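Long-range contact in putative acetyl-CoA acetyltransferase (Thermus thermophilus, PDB 1ULQ), which probably transfers acyl groups to and from coenzyme A as a member of the thiolase family, in lipid metabolism: residues P2-I14 and D267-V281. Numbering follows the deposited sequence.
Sequences PEAWIVEAVRTPI and DDYAKAHGLRPLARV
An antiparallel pairing in the central mixed sheet of the thiolase fold joins W5 and I6 of strand 4-16 to R280 and A279, which open strand 279-288. I6 N donates to A279 O (2.8 Å) and V281 N to A4 O (3.1 Å), the latter almost straight at 172°. I6 O accepts from L278 N (2.8 Å) and, weakly, from A279 N; the two donors to one carbonyl mark a classic beta bulge, L278 and A279 together standing opposite I6. Earlier in the chain, D267 N of helix 267-273 donates a bent hydrogen bond (135°) to E3 O.

W5 sits between the start of that helix and the loop residue P277. With CG beside the backbone N (chi1 -70°), its indole slips between D267, whose CB makes a CH-pi contact 3.7 Å from the six-membered ring's centroid, and P277, whose apolar ring suits the opposite face. A270, small enough to sit close, brings its CB obliquely to CE3. An alanine in place of W5 would probably open a gap between D267, A270 and P277. Beyond, P2 CG lies over one face of the R280 guanidinium, whose NH1 pairs with E398. Backbone bonds thus fix the register, while the broad indole ties strand 4-16 to helix and loop, largely through apolar contact.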
loop_
_atom_site.group_PDB
_atom_site.type_symbol
_atom_site.label_atom_id
_atom_site.label_comp_id
_atom_site.label_asym_id
_atom_site.label_seq_id
_atom_site.Cartn_x
_atom_site.Cartn_y
_atom_site.Cartn_z
ATOM N N PRO C 2 -34.021 -35.155 21.042
ATOM C CA PRO C 2 -32.881 -34.358 21.538
ATOM C C PRO C 2 -31.529 -35.042 21.295
ATOM O O PRO C 2 -31.225 -36.075 21.907
ATOM C CB PRO C 2 -33.104 -34.152 23.027
ATOM C CG PRO C 2 -34.596 -34.276 23.127
ATOM C CD PRO C 2 -34.974 -35.385 22.140
ATOM N N GLU C 3 -30.728 -34.471 20.394
ATOM C CA GLU C 3 -29.405 -34.996 20.097
ATOM C C GLU C 3 -28.382 -33.864 20.308
ATOM O O GLU C 3 -27.392 -34.075 21.003
ATOM C CB GLU C 3 -29.354 -35.556 18.664
ATOM C CG GLU C 3 -28.010 -36.190 18.233
ATOM C CD GLU C 3 -27.880 -37.698 18.511
ATOM O OE1 GLU C 3 -28.905 -38.402 18.505
ATOM O OE2 GLU C 3 -26.748 -38.190 18.700
ATOM N N ALA C 4 -28.620 -32.664 19.765
ATOM C CA ALA C 4 -27.663 -31.548 19.928
ATOM C C ALA C 4 -28.104 -30.492 20.959
ATOM O O ALA C 4 -29.020 -29.711 20.700
ATOM C CB ALA C 4 -27.419 -30.889 18.590
ATOM N N TRP C 5 -27.427 -30.450 22.110
ATOM C CA TRP C 5 -27.777 -29.525 23.200
ATOM C C TRP C 5 -26.858 -28.353 23.475
ATOM O O TRP C 5 -25.648 -28.518 23.619
ATOM C CB TRP C 5 -27.905 -30.284 24.523
ATOM C CG TRP C 5 -29.088 -31.194 24.652
ATOM C CD1 TRP C 5 -30.035 -31.469 23.707
ATOM C CD2 TRP C 5 -29.436 -31.959 25.802
ATOM N NE1 TRP C 5 -30.949 -32.359 24.199
ATOM C CE2 TRP C 5 -30.608 -32.678 25.485
ATOM C CE3 TRP C 5 -28.869 -32.109 27.075
ATOM C CZ2 TRP C 5 -31.227 -33.530 26.392
ATOM C CZ3 TRP C 5 -29.477 -32.955 27.975
ATOM C CH2 TRP C 5 -30.651 -33.657 27.629
ATOM N N ILE C 6 -27.458 -27.178 23.605
ATOM C CA ILE C 6 -26.713 -25.962 23.907
ATOM C C ILE C 6 -26.577 -25.906 25.414
ATOM O O ILE C 6 -27.554 -25.666 26.109
ATOM C CB ILE C 6 -27.473 -24.715 23.434
ATOM C CG1 ILE C 6 -27.597 -24.734 21.906
ATOM C CG2 ILE C 6 -26.759 -23.466 23.904
ATOM C CD1 ILE C 6 -28.231 -23.491 21.318
ATOM N N VAL C 7 -25.366 -26.114 25.913
ATOM C CA VAL C 7 -25.127 -26.140 27.352
ATOM C C VAL C 7 -24.429 -24.910 27.934
ATOM O O VAL C 7 -24.286 -24.783 29.153
ATOM C CB VAL C 7 -24.304 -27.375 27.708
ATOM C CG1 VAL C 7 -24.407 -27.653 29.185
ATOM C CG2 VAL C 7 -24.795 -28.559 26.901
ATOM N N GLU C 8 -23.999 -23.998 27.071
ATOM C CA GLU C 8 -23.314 -22.800 27.531
ATOM C C GLU C 8 -23.264 -21.786 26.394
ATOM O O GLU C 8 -23.093 -22.168 25.239
ATOM C CB GLU C 8 -21.891 -23.172 27.965
ATOM C CG GLU C 8 -21.290 -22.289 29.033
ATOM C CD GLU C 8 -22.109 -22.305 30.294
ATOM O OE1 GLU C 8 -22.413 -23.418 30.784
ATOM O OE2 GLU C 8 -22.444 -21.211 30.792
ATOM N N ALA C 9 -23.424 -20.504 26.728
ATOM C CA ALA C 9 -23.373 -19.411 25.747
ATOM C C ALA C 9 -22.706 -18.201 26.373
ATOM O O ALA C 9 -23.108 -17.764 27.450
ATOM C CB ALA C 9 -24.755 -19.037 25.298
ATOM N N VAL C 10 -21.689 -17.665 25.700
ATOM C CA VAL C 10 -20.959 -16.498 26.197
ATOM C C VAL C 10 -20.653 -15.546 25.059
ATOM O O VAL C 10 -20.656 -15.943 23.897
ATOM C CB VAL C 10 -19.596 -16.882 26.823
ATOM C CG1 VAL C 10 -19.086 -15.734 27.684
ATOM C CG2 VAL C 10 -19.720 -18.158 27.641
ATOM N N ARG C 11 -20.383 -14.290 25.398
ATOM C CA ARG C 11 -20.029 -13.284 24.404
ATOM C C ARG C 11 -19.292 -12.169 25.107
ATOM O O ARG C 11 -19.550 -11.894 26.280
ATOM C CB ARG C 11 -21.265 -12.705 23.725
ATOM C CG ARG C 11 -21.982 -11.615 24.497
ATOM C CD ARG C 11 -23.168 -11.149 23.688
ATOM N NE ARG C 11 -24.017 -10.212 24.405
ATOM C CZ ARG C 11 -23.691 -8.951 24.660
ATOM N NH1 ARG C 11 -22.523 -8.471 24.256
ATOM N NH2 ARG C 11 -24.542 -8.165 25.308
ATOM N N THR C 12 -18.358 -11.544 24.400
ATOM C CA THR C 12 -17.611 -10.443 24.969
ATOM C C THR C 12 -18.485 -9.246 24.697
ATOM O O THR C 12 -19.402 -9.325 23.878
ATOM C CB THR C 12 -16.269 -10.216 24.243
ATOM O OG1 THR C 12 -16.508 -9.667 22.940
ATOM C CG2 THR C 12 -15.510 -11.511 24.101
ATOM N N PRO C 13 -18.248 -8.128 25.399
ATOM C CA PRO C 13 -19.096 -6.960 25.113
ATOM C C PRO C 13 -18.794 -6.475 23.689
ATOM O O PRO C 13 -17.738 -6.793 23.150
ATOM C CB PRO C 13 -18.690 -5.952 26.207
ATOM C CG PRO C 13 -17.312 -6.414 26.653
ATOM C CD PRO C 13 -17.428 -7.916 26.609
ATOM N N ILE C 14 -19.716 -5.742 23.073
ATOM C CA ILE C 14 -19.504 -5.246 21.709
ATOM C C ILE C 14 -18.960 -3.818 21.716
ATOM O O ILE C 14 -19.569 -2.919 22.313
ATOM C CB ILE C 14 -20.811 -5.274 20.890
ATOM C CG1 ILE C 14 -21.392 -6.677 20.894
ATOM C CG2 ILE C 14 -20.543 -4.870 19.463
ATOM C CD1 ILE C 14 -22.699 -6.756 20.157
ATOM N N ASP C 267 -26.774 -35.115 23.651
ATOM C CA ASP C 267 -27.622 -35.293 24.818
ATOM C C ASP C 267 -27.091 -36.395 25.719
ATOM O O ASP C 267 -27.077 -36.245 26.941
ATOM C CB ASP C 267 -29.065 -35.579 24.402
ATOM C CG ASP C 267 -29.233 -36.933 23.785
ATOM O OD1 ASP C 267 -28.326 -37.361 23.045
ATOM O OD2 ASP C 267 -30.285 -37.561 24.024
ATOM N N ASP C 268 -26.626 -37.493 25.134
ATOM C CA ASP C 268 -26.114 -38.564 25.968
ATOM C C ASP C 268 -24.873 -38.097 26.747
ATOM O O ASP C 268 -24.662 -38.523 27.882
ATOM C CB ASP C 268 -25.819 -39.816 25.133
ATOM C CG ASP C 268 -24.600 -39.666 24.264
ATOM O OD1 ASP C 268 -24.688 -38.991 23.215
ATOM O OD2 ASP C 268 -23.544 -40.227 24.638
ATOM N N TYR C 269 -24.076 -37.207 26.155
ATOM C CA TYR C 269 -22.876 -36.696 26.822
ATOM C C TYR C 269 -23.290 -35.850 28.008
ATOM O O TYR C 269 -22.727 -35.968 29.101
ATOM C CB TYR C 269 -22.050 -35.820 25.883
ATOM C CG TYR C 269 -20.783 -35.265 26.511
ATOM C CD1 TYR C 269 -19.578 -35.949 26.397
ATOM C CD2 TYR C 269 -20.794 -34.066 27.230
ATOM C CE1 TYR C 269 -18.417 -35.464 26.980
ATOM C CE2 TYR C 269 -19.634 -33.565 27.818
ATOM C CZ TYR C 269 -18.446 -34.276 27.687
ATOM O OH TYR C 269 -17.275 -33.817 28.256
ATOM N N ALA C 270 -24.276 -34.987 27.773
ATOM C CA ALA C 270 -24.803 -34.092 28.805
ATOM C C ALA C 270 -25.278 -34.887 30.022
ATOM O O ALA C 270 -24.959 -34.559 31.163
ATOM C CB ALA C 270 -25.948 -33.270 28.237
ATOM N N LYS C 271 -26.046 -35.937 29.761
ATOM C CA LYS C 271 -26.557 -36.793 30.823
ATOM C C LYS C 271 -25.420 -37.490 31.579
ATOM O O LYS C 271 -25.482 -37.660 32.802
ATOM C CB LYS C 271 -27.505 -37.837 30.237
ATOM C CG LYS C 271 -28.820 -37.246 29.736
ATOM C CD LYS C 271 -29.561 -38.241 28.862
ATOM C CE LYS C 271 -30.813 -37.644 28.255
ATOM N NZ LYS C 271 -31.509 -38.642 27.386
ATOM N N ALA C 272 -24.378 -37.875 30.854
ATOM C CA ALA C 272 -23.255 -38.560 31.465
ATOM C C ALA C 272 -22.381 -37.642 32.293
ATOM O O ALA C 272 -21.589 -38.104 33.115
ATOM C CB ALA C 272 -22.418 -39.243 30.396
ATOM N N HIS C 273 -22.517 -36.340 32.091
ATOM C CA HIS C 273 -21.687 -35.409 32.841
ATOM C C HIS C 273 -22.434 -34.402 33.683
ATOM O O HIS C 273 -21.830 -33.492 34.252
ATOM C CB HIS C 273 -20.761 -34.686 31.894
ATOM C CG HIS C 273 -19.669 -35.549 31.381
ATOM N ND1 HIS C 273 -18.572 -35.880 32.143
ATOM C CD2 HIS C 273 -19.515 -36.181 30.195
ATOM C CE1 HIS C 273 -17.784 -36.678 31.448
ATOM N NE2 HIS C 273 -18.334 -36.879 30.263
ATOM N N GLY C 274 -23.747 -34.569 33.758
ATOM C CA GLY C 274 -24.554 -33.670 34.556
ATOM C C GLY C 274 -24.555 -32.235 34.069
ATOM O O GLY C 274 -24.555 -31.314 34.871
ATOM N N LEU C 275 -24.553 -32.035 32.755
ATOM C CA LEU C 275 -24.579 -30.687 32.196
ATOM C C LEU C 275 -26.019 -30.279 31.967
ATOM O O LEU C 275 -26.762 -30.954 31.259
ATOM C CB LEU C 275 -23.811 -30.642 30.881
ATOM C CG LEU C 275 -22.360 -31.044 31.078
ATOM C CD1 LEU C 275 -21.602 -30.820 29.797
ATOM C CD2 LEU C 275 -21.763 -30.239 32.214
ATOM N N ARG C 276 -26.409 -29.173 32.579
ATOM C CA ARG C 276 -27.772 -28.684 32.456
ATOM C C ARG C 276 -27.980 -27.952 31.124
ATOM O O ARG C 276 -27.302 -26.963 30.825
ATOM C CB ARG C 276 -28.084 -27.762 33.630
ATOM C CG ARG C 276 -29.516 -27.287 33.674
ATOM C CD ARG C 276 -29.661 -26.043 34.555
ATOM N NE ARG C 276 -31.054 -25.588 34.645
ATOM C CZ ARG C 276 -31.430 -24.385 35.078
ATOM N NH1 ARG C 276 -30.516 -23.499 35.463
ATOM N NH2 ARG C 276 -32.723 -24.067 35.129
ATOM N N PRO C 277 -28.933 -28.429 30.309
ATOM C CA PRO C 277 -29.273 -27.865 28.997
ATOM C C PRO C 277 -29.852 -26.459 29.089
ATOM O O PRO C 277 -30.620 -26.144 29.996
ATOM C CB PRO C 277 -30.305 -28.845 28.447
ATOM C CG PRO C 277 -30.098 -30.088 29.257
ATOM C CD PRO C 277 -29.810 -29.566 30.621
ATOM N N LEU C 278 -29.486 -25.616 28.139
ATOM C CA LEU C 278 -29.979 -24.254 28.114
ATOM C C LEU C 278 -31.069 -24.280 27.066
ATOM O O LEU C 278 -32.101 -23.624 27.189
ATOM C CB LEU C 278 -28.848 -23.315 27.715
ATOM C CG LEU C 278 -28.938 -21.835 28.081
ATOM C CD1 LEU C 278 -29.465 -21.645 29.467
ATOM C CD2 LEU C 278 -27.559 -21.219 27.965
ATOM N N ALA C 279 -30.834 -25.090 26.042
ATOM C CA ALA C 279 -31.775 -25.254 24.950
ATOM C C ALA C 279 -31.302 -26.392 24.061
ATOM O O ALA C 279 -30.185 -26.903 24.210
ATOM C CB ALA C 279 -31.872 -23.971 24.150
ATOM N N ARG C 280 -32.168 -26.765 23.129
ATOM C CA ARG C 280 -31.921 -27.842 22.178
ATOM C C ARG C 280 -32.083 -27.282 20.750
ATOM O O ARG C 280 -33.007 -26.507 20.479
ATOM C CB ARG C 280 -32.940 -28.962 22.447
ATOM C CG ARG C 280 -33.146 -29.957 21.324
ATOM C CD ARG C 280 -34.618 -30.378 21.157
ATOM N NE ARG C 280 -35.185 -31.011 22.348
ATOM C CZ ARG C 280 -36.353 -31.659 22.378
ATOM N NH1 ARG C 280 -37.095 -31.775 21.278
ATOM N NH2 ARG C 280 -36.794 -32.182 23.519
ATOM N N VAL C 281 -31.181 -27.646 19.844
ATOM C CA VAL C 281 -31.290 -27.180 18.466
ATOM C C VAL C 281 -32.351 -28.027 17.745
ATOM O O VAL C 281 -32.176 -29.230 17.533
ATOM C CB VAL C 281 -29.940 -27.293 17.734
ATOM C CG1 VAL C 281 -30.085 -26.876 16.294
ATOM C CG2 VAL C 281 -28.927 -26.424 18.425
#